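Local coordinates for glucanase (Clostridium thermocellum, PDB 5GXX), which probably cleaves internal beta-1,4-glucosidic bonds of cellulose as a family 9 endoglucanase of the cellulosome, at residues Y304-A309 / A416-A421; D445-E450 / R476-L481; A465-R470 / T538-I543. The protein carries 1 engineered substitution. All coordinates share one frame; numbering follows the deposited sequence.

Interaction 1: Y304-A309 / A416-A421; sequences YATTEA and AGFVGA
Thr307 and Gly417 mark the closest backbone approach, 4.3 Å between their CA atoms, in a pair of helix segments whose axes pass 7.4 Å apart with their N-to-C directions 40° from each other. Gly417 brings no side chain into this gap, and Thr307 OG1 rests against its CA. No direct hydrogen bond crosses here; two waters do the bridging instead. The first donates to Thr306 OG1 and Thr307 OG1 and accepts from Phe418 N, 2.9 Å away. The second donates to Thr307 OG1 at 2.7 Å and accepts from Gly417 N. Both hydroxyls also bond back to their own helix, Thr306 to Leu302 O and Thr307 to Arg303 O. With chi1 at 62°, Thr306 places OG1 beside Phe418 CB, 3.7 Å off, while its CG2 approaches Phe418 CD1 obliquely at 3.9 Å. A turn further on, the methyls of Ala309 and Ala421 meet at 4.4 Å between CB atoms. These are helices 301-318 and 412-429 of the catalytic domain, consistent with the (alpha/alpha)6 barrel of family 9; helix 322-340 packs on Thr306, Ala309 and Ala421, and helix 58-75 on Thr307 and Ala416.

Interaction 2: D445-E450 / R476-L481; sequences DEFFVE and RLIKDL
Glu446 and Arg476 join in a salt bridge made of two hydrogen bonds. The guanidinium presents NH1 and NH2 end-on, NH1 to Glu446 OE2 at 2.8 Å and NH2 to Glu446 OE1 at 3.0 Å. Both oxygens lie close to the guanidinium plane, yet they are met from above the carboxylate plane, because the two flat groups are turned 58° apart. Glu446 OE2 accepts further from the backbone N atoms of Ser472 and Trp473, and Arg476 NH1 also reaches Pro474 O, so the ion pair is knit into the loop between its partners.

Packing centres on Phe447, the most heavily covered residue here. Ile478 sets its CD1 over one ring face, 3.6 Å from the centroid and 19° off the normal, as a CH-pi contact; CZ is its nearest ring atom. On the same side of the ring plane, but beyond the rim, Leu481 CD2 comes obliquely to Phe447 CD2, 4.1 Å away. The ring in turn directs its CE1 edge at a face of the Arg476 guanidinium, 3.8 Å from NH2, with the planes 67° apart.

In this putative cellulose-binding module, the contact links the start of strand 447-456 to the loop entering strand 481-488; Ile595 of strand 593-596 packs on Phe447 and Ile478, and Asn469 of strand 460-469 on Phe447.

Interaction 3: A465-R470 / T538-I543; sequences ALLNNR and TNICPI
Leu467 is the first residue of strand 460-469 to meet the loop 538-543, its CD2 lying 3.8 Å from Ile540 CD1 as the two branched chains pass at about a right angle. The other branch of Ile540 is used as well: CG2, anti to the backbone N while CG1 stands beside it, touches Leu467 O at 3.4 Å. Leu481 of strand 481-488, in the other sheet of the module, packs against both residues.

Asn468 faces away from the loop. Its ND2 bonds back to Leu466 O from above the carbonyl plane and also reaches Glu450 OE1, while its OD1 is taken up by Arg470.

The strand belongs to an antiparallel sheet of a probable cellulose-binding module, and the loop is the connection between strands 527-534 and 549-557, laid along the strand's last residues.

Asn469 supplies the hydrogen bond of the contact. With CG anti to the backbone N (chi1 -180°), the amide reaches the loop, and ND2 donates to Ile540 O at 3.0 Å with an N-H...O angle of 157°. The same ND2 also bonds Arg476 O, and OD1 is held by Ser471 OG, which together fix the amide's rotation. Pro542 CD lies 3.5 Å from Asn469 CG and a similar distance from Asn469 O. Pro542 is the centre of an inverse gamma turn, closed by Ile543 N to Cys541 O at 2.8 Å.

Arg470, just past the strand's end, folds back alongside it: NE and NH2 grip Asn468 OD1 side-on from one face of that amide, NE at 2.8 Å, and NH2 also forms a salt bridge with Glu450. Its backbone O accepts from Arg381, and its side chain, like Pro542, packs on Trp370, both residues of the family 9 region.

How the interactions relate
From the N terminus, interaction 1 comes first: it closes a loop of 106 residues between helices 301-318 and 412-429, and so ties together two helices of the catalytic domain far apart in sequence. The chain then passes into the beta module, where interaction 2 closes a loop of 25 residues that holds the rest of strand 447-456 and all of strand 460-469. Interaction 3 opens within that loop and closes well beyond it, so the two cross; it ties strand 460-469 to the connection between strands 527-534 and 549-557. Their centres are 6 Å apart, and probable backbone hydrogen bonds join them. Interaction 1 stands apart, its centre 42 Å from each of theirs.

Interaction 1: Y304-A309 / A416-A421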
ATOM      1  N   TYR A 304      23.326  -7.451 -39.624  1.00  9.07           N
ATOM      2  CA  TYR A 304      24.611  -7.907 -40.149  1.00  9.83           C
ATOM      3  C   TYR A 304      24.552  -8.201 -41.649  1.00 10.61           C
ATOM      4  O   TYR A 304      25.423  -7.756 -42.405  1.00 11.28           O
ATOM      5  CB  TYR A 304      25.074  -9.153 -39.399  1.00 10.75           C
ATOM      6  CG  TYR A 304      25.440  -8.975 -37.951  1.00 11.47           C
ATOM      7  CD1 TYR A 304      26.377  -8.028 -37.541  1.00 13.49           C
ATOM      8  CD2 TYR A 304      24.880  -9.796 -36.998  1.00 11.86           C
ATOM      9  CE1 TYR A 304      26.745  -7.899 -36.195  1.00 11.89           C
ATOM     10  CE2 TYR A 304      25.241  -9.698 -35.662  1.00 10.39           C
ATOM     11  CZ  TYR A 304      26.172  -8.747 -35.270  1.00 13.32           C
ATOM     12  OH  TYR A 304      26.548  -8.654 -33.949  1.00 14.85           O
ATOM     13  N   ALA A 305      23.495  -8.877 -42.092  1.00 10.00           N
ATOM     14  CA  ALA A 305      23.421  -9.330 -43.486  1.00  8.50           C
ATOM     15  C   ALA A 305      23.249  -8.141 -44.428  1.00 10.27           C
ATOM     16  O   ALA A 305      23.917  -8.085 -45.472  1.00 10.30           O
ATOM     17  CB  ALA A 305      22.320 -10.360 -43.662  1.00 10.04           C
ATOM     18  N   THR A 306      22.443  -7.160 -44.026  1.00 10.30           N
ATOM     19  CA  THR A 306      22.269  -5.969 -44.853  1.00 10.23           C
ATOM     20  C   THR A 306      23.494  -5.053 -44.880  1.00 11.59           C
ATOM     21  O   THR A 306      23.707  -4.353 -45.870  1.00 12.48           O
ATOM     22  CB  THR A 306      21.010  -5.167 -44.481  1.00 11.12           C
ATOM     23  OG1 THR A 306      21.098  -4.697 -43.129  1.00 10.59           O
ATOM     24  CG2 THR A 306      19.785  -6.016 -44.621  1.00 11.37           C
ATOM     25  N   THR A 307      24.287  -5.062 -43.812  1.00  9.81           N
ATOM     26  CA  THR A 307      25.547  -4.301 -43.783  1.00 11.83           C
ATOM     27  C   THR A 307      26.545  -4.953 -44.735  1.00 10.94           C
ATOM     28  O   THR A 307      27.208  -4.272 -45.539  1.00 10.90           O
ATOM     29  CB  THR A 307      26.127  -4.208 -42.348  1.00 10.60           C
ATOM     30  OG1 THR A 307      25.173  -3.537 -41.508  1.00 12.65           O
ATOM     31  CG2 THR A 307      27.458  -3.429 -42.360  1.00 11.98           C
ATOM     32  N   GLU A 308      26.612  -6.284 -44.687  1.00 10.38           N
ATOM     33  CA  GLU A 308      27.496  -7.022 -45.604  1.00 10.65           C
ATOM     34  C   GLU A 308      27.034  -6.826 -47.039  1.00 10.31           C
ATOM     35  O   GLU A 308      27.882  -6.770 -47.936  1.00 12.00           O
ATOM     36  CB  GLU A 308      27.575  -8.503 -45.229  1.00 10.49           C
ATOM     37  CG  GLU A 308      28.330  -8.708 -43.919  1.00 12.01           C
ATOM     38  CD  GLU A 308      29.790  -8.305 -44.047  1.00 12.48           C
ATOM     39  OE1 GLU A 308      30.394  -8.551 -45.120  1.00 13.02           O
ATOM     40  OE2 GLU A 308      30.382  -7.730 -43.100  1.00 14.12           O
ATOM     41  N   ALA A 309      25.721  -6.704 -47.265  1.00 11.54           N
ATOM     42  CA  ALA A 309      25.229  -6.379 -48.608  1.00 10.66           C
ATOM     43  C   ALA A 309      25.843  -5.067 -49.104  1.00 11.32           C
ATOM     44  O   ALA A 309      26.328  -5.004 -50.236  1.00 11.90           O
ATOM     45  CB  ALA A 309      23.689  -6.352 -48.677  1.00 11.84           C
ATOM     46  N   ALA A 416      21.844   1.404 -40.519  1.00 10.71           N
ATOM     47  CA  ALA A 416      22.898   2.235 -41.110  1.00 13.13           C
ATOM     48  C   ALA A 416      23.469   1.673 -42.407  1.00 12.74           C
ATOM     49  O   ALA A 416      23.428   2.339 -43.451  1.00 12.16           O
ATOM     50  CB  ALA A 416      23.981   2.515 -40.095  1.00 14.46           C
ATOM     51  N   GLY A 417      23.989   0.450 -42.373  1.00 11.59           N
ATOM     52  CA  GLY A 417      24.469  -0.187 -43.604  1.00 10.82           C
ATOM     53  C   GLY A 417      23.315  -0.415 -44.572  1.00 11.32           C
ATOM     54  O   GLY A 417      23.476  -0.326 -45.795  1.00 10.81           O
ATOM     55  N   PHE A 418      22.145  -0.738 -44.027  1.00 11.29           N
ATOM     56  CA  PHE A 418      20.908  -0.916 -44.809  1.00 10.52           C
ATOM     57  C   PHE A 418      20.572   0.271 -45.709  1.00 11.27           C
ATOM     58  O   PHE A 418      20.281   0.111 -46.895  1.00 12.06           O
ATOM     59  CB  PHE A 418      19.793  -1.264 -43.820  1.00 10.10           C
ATOM     60  CG  PHE A 418      18.441  -1.543 -44.422  1.00 12.12           C
ATOM     61  CD1 PHE A 418      18.287  -2.518 -45.400  1.00 11.68           C
ATOM     62  CD2 PHE A 418      17.318  -0.905 -43.901  1.00 11.55           C
ATOM     63  CE1 PHE A 418      17.030  -2.822 -45.880  1.00 12.54           C
ATOM     64  CE2 PHE A 418      16.060  -1.212 -44.382  1.00 13.19           C
ATOM     65  CZ  PHE A 418      15.932  -2.152 -45.376  1.00 10.98           C
ATOM     66  N   VAL A 419      20.586   1.476 -45.152  1.00 10.92           N
ATOM     67  CA  VAL A 419      20.566   2.685 -45.968  1.00 10.83           C
ATOM     68  C   VAL A 419      21.564   2.686 -47.124  1.00 11.33           C
ATOM     69  O   VAL A 419      21.179   3.000 -48.250  1.00 11.95           O
ATOM     70  CB  VAL A 419      20.713   3.950 -45.087  1.00  9.44           C
ATOM     71  CG1 VAL A 419      20.965   5.184 -45.965  1.00 11.28           C
ATOM     72  CG2 VAL A 419      19.458   4.132 -44.245  1.00 13.23           C
ATOM     73  N   GLY A 420      22.826   2.331 -46.893  1.00 10.80           N
ATOM     74  CA  GLY A 420      23.820   2.330 -47.970  1.00 11.70           C
ATOM     75  C   GLY A 420      23.453   1.346 -49.068  1.00 11.07           C
ATOM     76  O   GLY A 420      23.514   1.649 -50.264  1.00 12.91           O
ATOM     77  N   ALA A 421      23.042   0.143 -48.686  1.00 11.69           N
ATOM     78  CA  ALA A 421      22.574  -0.834 -49.673  1.00 10.96           C
ATOM     79  C   ALA A 421      21.322  -0.425 -50.456  1.00 11.85           C
ATOM     80  O   ALA A 421      21.238  -0.666 -51.670  1.00 12.15           O
ATOM     81  CB  ALA A 421      22.413  -2.178 -48.986  1.00 11.90           C
TER
HETATM   82  O   HOH W   1      22.346  -2.472 -41.676  1.00 11.63           O
HETATM   83  O   HOH W   2      24.953  -1.221 -40.156  1.00 12.85           O

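Interaction 2: D445-E450 / R476-L481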
ATOM      1  N   ASP A 445      -7.646   9.723 -27.588  1.00 24.04           N
ATOM      2  CA  ASP A 445      -7.746  10.797 -26.597  1.00 23.72           C
ATOM      3  C   ASP A 445      -6.523  10.890 -25.688  1.00 22.05           C
ATOM      4  O   ASP A 445      -5.953   9.871 -25.284  1.00 23.79           O
ATOM      5  CB  ASP A 445      -9.048  10.659 -25.800  1.00 25.71           C
ATOM      6  CG  ASP A 445     -10.288  10.913 -26.646  1.00 28.51           C
ATOM      7  OD1 ASP A 445     -10.278  11.777 -27.555  1.00 31.10           O
ATOM      8  OD2 ASP A 445     -11.306  10.239 -26.376  1.00 30.69           O
ATOM      9  N   GLU A 446      -6.076  12.117 -25.451  1.00 20.37           N
ATOM     10  CA  GLU A 446      -4.857  12.359 -24.673  1.00 17.83           C
ATOM     11  C   GLU A 446      -5.091  12.840 -23.240  1.00 18.91           C
ATOM     12  O   GLU A 446      -4.678  12.185 -22.281  1.00 20.67           O
ATOM     13  CB  GLU A 446      -3.921  13.312 -25.414  1.00 18.03           C
ATOM     14  CG  GLU A 446      -3.404  12.753 -26.735  1.00 15.57           C
ATOM     15  CD  GLU A 446      -2.515  13.736 -27.460  1.00 16.07           C
ATOM     16  OE1 GLU A 446      -3.008  14.761 -27.971  1.00 18.63           O
ATOM     17  OE2 GLU A 446      -1.294  13.471 -27.539  1.00 13.96           O
ATOM     18  N   PHE A 447      -5.747  13.985 -23.104  1.00 17.92           N
ATOM     19  CA  PHE A 447      -6.116  14.530 -21.803  1.00 17.31           C
ATOM     20  C   PHE A 447      -7.624  14.453 -21.649  1.00 18.56           C
ATOM     21  O   PHE A 447      -8.369  14.966 -22.490  1.00 19.55           O
ATOM     22  CB  PHE A 447      -5.666  15.990 -21.702  1.00 17.00           C
ATOM     23  CG  PHE A 447      -4.166  16.163 -21.705  1.00 16.94           C
ATOM     24  CD1 PHE A 447      -3.461  16.237 -22.907  1.00 17.82           C
ATOM     25  CD2 PHE A 447      -3.460  16.185 -20.509  1.00 19.18           C
ATOM     26  CE1 PHE A 447      -2.088  16.394 -22.903  1.00 14.38           C
ATOM     27  CE2 PHE A 447      -2.085  16.322 -20.481  1.00 17.54           C
ATOM     28  CZ  PHE A 447      -1.386  16.414 -21.689  1.00 16.24           C
ATOM     29  N   PHE A 448      -8.067  13.847 -20.549  1.00 17.10           N
ATOM     30  CA  PHE A 448      -9.495  13.634 -20.350  1.00 15.84           C
ATOM     31  C   PHE A 448      -9.756  13.194 -18.917  1.00 15.65           C
ATOM     32  O   PHE A 448      -8.857  12.677 -18.255  1.00 15.42           O
ATOM     33  CB  PHE A 448     -10.016  12.578 -21.334  1.00 15.57           C
ATOM     34  CG  PHE A 448      -9.295  11.269 -21.256  1.00 18.14           C
ATOM     35  CD1 PHE A 448      -9.754  10.261 -20.414  1.00 19.17           C
ATOM     36  CD2 PHE A 448      -8.189  11.027 -22.061  1.00 18.95           C
ATOM     37  CE1 PHE A 448      -9.095   9.044 -20.340  1.00 17.97           C
ATOM     38  CE2 PHE A 448      -7.530   9.816 -21.994  1.00 18.85           C
ATOM     39  CZ  PHE A 448      -7.989   8.818 -21.137  1.00 17.62           C
ATOM     40  N   VAL A 449     -10.988  13.382 -18.462  1.00 16.50           N
ATOM     41  CA  VAL A 449     -11.423  12.812 -17.186  1.00 16.58           C
ATOM     42  C   VAL A 449     -12.135  11.469 -17.354  1.00 16.79           C
ATOM     43  O   VAL A 449     -12.973  11.309 -18.250  1.00 16.67           O
ATOM     44  CB  VAL A 449     -12.373  13.780 -16.475  1.00 17.18           C
ATOM     45  CG1 VAL A 449     -12.958  13.132 -15.226  1.00 16.09           C
ATOM     46  CG2 VAL A 449     -11.644  15.065 -16.152  1.00 16.84           C
ATOM     47  N   GLU A 450     -11.806  10.531 -16.470  1.00 16.41           N
ATOM     48  CA  GLU A 450     -12.617   9.351 -16.243  1.00 16.96           C
ATOM     49  C   GLU A 450     -13.338   9.600 -14.921  1.00 17.35           C
ATOM     50  O   GLU A 450     -12.704  10.002 -13.949  1.00 18.55           O
ATOM     51  CB  GLU A 450     -11.753   8.102 -16.101  1.00 17.42           C
ATOM     52  CG  GLU A 450     -10.879   7.793 -17.316  1.00 19.28           C
ATOM     53  CD  GLU A 450      -9.901   6.664 -17.050  1.00 20.29           C
ATOM     54  OE1 GLU A 450      -8.994   6.831 -16.203  1.00 18.75           O
ATOM     55  OE2 GLU A 450     -10.044   5.606 -17.704  1.00 23.94           O
ATOM     56  N   ARG A 476       3.637  14.728 -23.746  1.00 13.25           N
ATOM     57  CA  ARG A 476       3.955  16.083 -23.304  1.00 14.08           C
ATOM     58  C   ARG A 476       3.366  16.331 -21.931  1.00 14.39           C
ATOM     59  O   ARG A 476       2.582  15.528 -21.434  1.00 15.47           O
ATOM     60  CB  ARG A 476       3.443  17.134 -24.307  1.00 14.64           C
ATOM     61  CG  ARG A 476       1.941  17.139 -24.505  1.00 13.39           C
ATOM     62  CD  ARG A 476       1.514  17.999 -25.715  1.00 13.14           C
ATOM     63  NE  ARG A 476       0.065  18.009 -25.903  1.00 18.05           N
ATOM     64  CZ  ARG A 476      -0.637  17.023 -26.456  1.00 16.28           C
ATOM     65  NH1 ARG A 476      -0.043  15.922 -26.913  1.00 15.84           N
ATOM     66  NH2 ARG A 476      -1.949  17.146 -26.575  1.00 18.19           N
ATOM     67  N   LEU A 477       3.750  17.472 -21.377  1.00 14.34           N
ATOM     68  CA  LEU A 477       3.393  17.897 -20.030  1.00 15.75           C
ATOM     69  C   LEU A 477       2.643  19.217 -20.131  1.00 15.57           C
ATOM     70  O   LEU A 477       3.075  20.143 -20.836  1.00 16.79           O
ATOM     71  CB  LEU A 477       4.677  18.097 -19.221  1.00 16.52           C
ATOM     72  CG  LEU A 477       5.556  16.842 -19.171  1.00 18.38           C
ATOM     73  CD1 LEU A 477       6.922  17.173 -18.602  1.00 23.18           C
ATOM     74  CD2 LEU A 477       4.929  15.663 -18.421  1.00 17.60           C
ATOM     75  N   ILE A 478       1.498  19.287 -19.449  1.00 15.88           N
ATOM     76  CA  ILE A 478       0.737  20.526 -19.316  1.00 15.16           C
ATOM     77  C   ILE A 478       0.668  20.914 -17.840  1.00 14.65           C
ATOM     78  O   ILE A 478       0.168  20.153 -17.000  1.00 15.34           O
ATOM     79  CB  ILE A 478      -0.696  20.423 -19.902  1.00 15.15           C
ATOM     80  CG1 ILE A 478      -0.651  20.134 -21.410  1.00 14.67           C
ATOM     81  CG2 ILE A 478      -1.464  21.708 -19.636  1.00 15.15           C
ATOM     82  CD1 ILE A 478      -1.998  19.784 -22.065  1.00 18.38           C
ATOM     83  N   LYS A 479       1.129  22.121 -17.529  1.00 14.72           N
ATOM     84  CA  LYS A 479       1.126  22.558 -16.131  1.00 15.95           C
ATOM     85  C   LYS A 479      -0.241  23.054 -15.649  1.00 16.40           C
ATOM     86  O   LYS A 479      -0.691  22.678 -14.563  1.00 15.10           O
ATOM     87  CB  LYS A 479       2.218  23.606 -15.888  1.00 16.68           C
ATOM     88  CG  LYS A 479       2.405  24.028 -14.427  1.00 19.13           C
ATOM     89  CD  LYS A 479       3.311  25.249 -14.319  1.00 20.97           C
ATOM     90  CE  LYS A 479       3.621  25.625 -12.874  1.00 28.14           C
ATOM     91  NZ  LYS A 479       2.468  25.717 -11.935  1.00 29.44           N
ATOM     92  N   ASP A 480      -0.912  23.863 -16.461  1.00 16.25           N
ATOM     93  CA  ASP A 480      -2.118  24.542 -15.989  1.00 15.67           C
ATOM     94  C   ASP A 480      -3.363  23.723 -16.313  1.00 17.34           C
ATOM     95  O   ASP A 480      -4.223  24.163 -17.069  1.00 17.21           O
ATOM     96  CB  ASP A 480      -2.182  25.946 -16.603  1.00 18.01           C
ATOM     97  CG  ASP A 480      -1.052  26.847 -16.117  1.00 21.27           C
ATOM     98  OD1 ASP A 480      -0.477  26.577 -15.034  1.00 22.50           O
ATOM     99  OD2 ASP A 480      -0.745  27.841 -16.820  1.00 24.04           O
ATOM    100  N   LEU A 481      -3.447  22.519 -15.746  1.00 15.09           N
ATOM    101  CA  LEU A 481      -4.563  21.621 -16.046  1.00 15.93           C
ATOM    102  C   LEU A 481      -5.718  21.893 -15.099  1.00 16.19           C
ATOM    103  O   LEU A 481      -5.504  22.085 -13.900  1.00 17.23           O
ATOM    104  CB  LEU A 481      -4.149  20.155 -15.893  1.00 16.16           C
ATOM    105  CG  LEU A 481      -3.401  19.549 -17.081  1.00 15.54           C
ATOM    106  CD1 LEU A 481      -3.040  18.119 -16.688  1.00 15.31           C
ATOM    107  CD2 LEU A 481      -4.215  19.592 -18.367  1.00 18.45           C
TER

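Interaction 3: A465-R470 / T538-I543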
ATOM      1  N   ALA A 465     -13.068  11.123  -9.641  1.00 15.01           N
ATOM      2  CA  ALA A 465     -12.603  11.638 -10.932  1.00 14.99           C
ATOM      3  C   ALA A 465     -11.092  11.477 -11.108  1.00 15.42           C
ATOM      4  O   ALA A 465     -10.312  11.817 -10.225  1.00 15.54           O
ATOM      5  CB  ALA A 465     -13.006  13.096 -11.072  1.00 14.78           C
ATOM      6  N   LEU A 466     -10.704  10.964 -12.274  1.00 15.37           N
ATOM      7  CA  LEU A 466      -9.301  10.758 -12.606  1.00 15.91           C
ATOM      8  C   LEU A 466      -8.963  11.638 -13.799  1.00 16.19           C
ATOM      9  O   LEU A 466      -9.465  11.406 -14.896  1.00 16.55           O
ATOM     10  CB  LEU A 466      -9.062   9.294 -12.983  1.00 15.80           C
ATOM     11  CG  LEU A 466      -8.615   8.395 -11.826  1.00 16.26           C
ATOM     12  CD1 LEU A 466      -9.698   8.231 -10.757  1.00 19.42           C
ATOM     13  CD2 LEU A 466      -8.210   7.038 -12.422  1.00 18.00           C
ATOM     14  N   LEU A 467      -8.138  12.656 -13.572  1.00 16.07           N
ATOM     15  CA  LEU A 467      -7.675  13.504 -14.680  1.00 16.23           C
ATOM     16  C   LEU A 467      -6.447  12.836 -15.299  1.00 15.43           C
ATOM     17  O   LEU A 467      -5.416  12.660 -14.641  1.00 15.70           O
ATOM     18  CB  LEU A 467      -7.348  14.916 -14.199  1.00 15.43           C
ATOM     19  CG  LEU A 467      -6.808  15.844 -15.303  1.00 16.81           C
ATOM     20  CD1 LEU A 467      -7.782  16.014 -16.467  1.00 18.66           C
ATOM     21  CD2 LEU A 467      -6.411  17.201 -14.732  1.00 16.92           C
ATOM     22  N   ASN A 468      -6.590  12.453 -16.563  1.00 15.49           N
ATOM     23  CA  ASN A 468      -5.618  11.638 -17.296  1.00 14.37           C
ATOM     24  C   ASN A 468      -4.685  12.457 -18.194  1.00 14.25           C
ATOM     25  O   ASN A 468      -5.129  13.347 -18.911  1.00 15.41           O
ATOM     26  CB  ASN A 468      -6.343  10.631 -18.201  1.00 15.92           C
ATOM     27  CG  ASN A 468      -6.861   9.415 -17.459  1.00 15.03           C
ATOM     28  OD1 ASN A 468      -6.371   8.304 -17.656  1.00 16.85           O
ATOM     29  ND2 ASN A 468      -7.897   9.601 -16.644  1.00 16.92           N
ATOM     30  N   ASN A 469      -3.405  12.101 -18.180  1.00 14.24           N
ATOM     31  CA  ASN A 469      -2.467  12.463 -19.248  1.00 14.29           C
ATOM     32  C   ASN A 469      -1.924  11.207 -19.913  1.00 13.47           C
ATOM     33  O   ASN A 469      -0.964  10.595 -19.429  1.00 13.76           O
ATOM     34  CB  ASN A 469      -1.305  13.299 -18.700  1.00 14.30           C
ATOM     35  CG  ASN A 469      -0.298  13.706 -19.777  1.00 14.52           C
ATOM     36  OD1 ASN A 469      -0.391  13.274 -20.928  1.00 14.63           O
ATOM     37  ND2 ASN A 469       0.693  14.505 -19.396  1.00 13.71           N
ATOM     38  N   ARG A 470      -2.554  10.852 -21.029  1.00 13.80           N
ATOM     39  CA  ARG A 470      -2.099   9.756 -21.885  1.00 13.60           C
ATOM     40  C   ARG A 470      -1.645  10.333 -23.222  1.00 14.49           C
ATOM     41  O   ARG A 470      -1.866   9.749 -24.294  1.00 15.05           O
ATOM     42  CB  ARG A 470      -3.172   8.689 -22.061  1.00 13.89           C
ATOM     43  CG  ARG A 470      -3.816   8.217 -20.754  1.00 14.17           C
ATOM     44  CD  ARG A 470      -4.726   7.036 -21.027  1.00 15.72           C
ATOM     45  NE  ARG A 470      -5.564   6.780 -19.857  1.00 16.04           N
ATOM     46  CZ  ARG A 470      -6.498   5.836 -19.768  1.00 17.79           C
ATOM     47  NH1 ARG A 470      -6.709   4.981 -20.764  1.00 17.39           N
ATOM     48  NH2 ARG A 470      -7.202   5.731 -18.645  1.00 18.05           N
ATOM     49  N   THR A 538       2.081  19.136 -14.429  1.00 16.19           N
ATOM     50  CA  THR A 538       3.084  18.301 -15.097  1.00 16.98           C
ATOM     51  C   THR A 538       3.316  16.994 -14.338  1.00 16.06           C
ATOM     52  O   THR A 538       3.876  16.037 -14.883  1.00 15.89           O
ATOM     53  CB  THR A 538       4.444  18.996 -15.295  1.00 16.65           C
ATOM     54  OG1 THR A 538       5.065  19.198 -14.018  1.00 19.91           O
ATOM     55  CG2 THR A 538       4.289  20.331 -16.033  1.00 17.27           C
ATOM     56  N   ASN A 539       2.870  16.968 -13.082  1.00 16.26           N
ATOM     57  CA  ASN A 539       2.973  15.749 -12.285  1.00 16.81           C
ATOM     58  C   ASN A 539       1.967  14.694 -12.698  1.00 16.29           C
ATOM     59  O   ASN A 539       2.039  13.564 -12.228  1.00 17.56           O
ATOM     60  CB  ASN A 539       2.765  16.071 -10.806  1.00 16.91           C
ATOM     61  CG  ASN A 539       3.954  16.778 -10.205  1.00 20.58           C
ATOM     62  OD1 ASN A 539       3.816  17.640  -9.335  1.00 26.20           O
ATOM     63  ND2 ASN A 539       5.137  16.437 -10.688  1.00 20.47           N
ATOM     64  N   ILE A 540       1.020  15.086 -13.543  1.00 14.64           N
ATOM     65  CA  ILE A 540       0.143  14.125 -14.195  1.00 15.12           C
ATOM     66  C   ILE A 540       0.830  13.856 -15.526  1.00 15.38           C
ATOM     67  O   ILE A 540       0.841  14.709 -16.406  1.00 15.65           O
ATOM     68  CB  ILE A 540      -1.295  14.669 -14.394  1.00 14.86           C
ATOM     69  CG1 ILE A 540      -1.863  15.216 -13.076  1.00 13.39           C
ATOM     70  CG2 ILE A 540      -2.197  13.560 -14.970  1.00 15.95           C
ATOM     71  CD1 ILE A 540      -3.198  15.919 -13.275  1.00 16.40           C
ATOM     72  N   CYS A 541       1.435  12.678 -15.656  1.00 15.57           N
ATOM     73  CA  CYS A 541       2.246  12.380 -16.836  1.00 15.23           C
ATOM     74  C   CYS A 541       2.294  10.882 -17.103  1.00 14.38           C
ATOM     75  O   CYS A 541       2.152  10.067 -16.182  1.00 14.86           O
ATOM     76  CB  CYS A 541       3.665  12.923 -16.656  1.00 14.18           C
ATOM     77  SG  CYS A 541       4.468  12.463 -15.111  1.00 18.58           S
ATOM     78  N   PRO A 542       2.460  10.507 -18.384  1.00 14.80           N
ATOM     79  CA  PRO A 542       2.338   9.100 -18.731  1.00 15.22           C
ATOM     80  C   PRO A 542       3.603   8.278 -18.438  1.00 15.74           C
ATOM     81  O   PRO A 542       4.195   7.699 -19.351  1.00 16.53           O
ATOM     82  CB  PRO A 542       2.030   9.174 -20.235  1.00 14.98           C
ATOM     83  CG  PRO A 542       2.717  10.437 -20.694  1.00 14.18           C
ATOM     84  CD  PRO A 542       2.315  11.365 -19.581  1.00 14.14           C
ATOM     85  N   ILE A 543       3.990   8.176 -17.168  1.00 15.08           N
ATOM     86  CA  ILE A 543       5.268   7.557 -16.801  1.00 15.58           C
ATOM     87  C   ILE A 543       5.168   6.303 -15.942  1.00 15.33           C
ATOM     88  O   ILE A 543       6.196   5.701 -15.573  1.00 16.25           O
ATOM     89  CB  ILE A 543       6.250   8.537 -16.117  1.00 14.55           C
ATOM     90  CG1 ILE A 543       5.798   8.909 -14.696  1.00 16.26           C
ATOM     91  CG2 ILE A 543       6.515   9.780 -16.977  1.00 15.03           C
ATOM     92  CD1 ILE A 543       6.848   9.664 -13.913  1.00 19.21           C
TER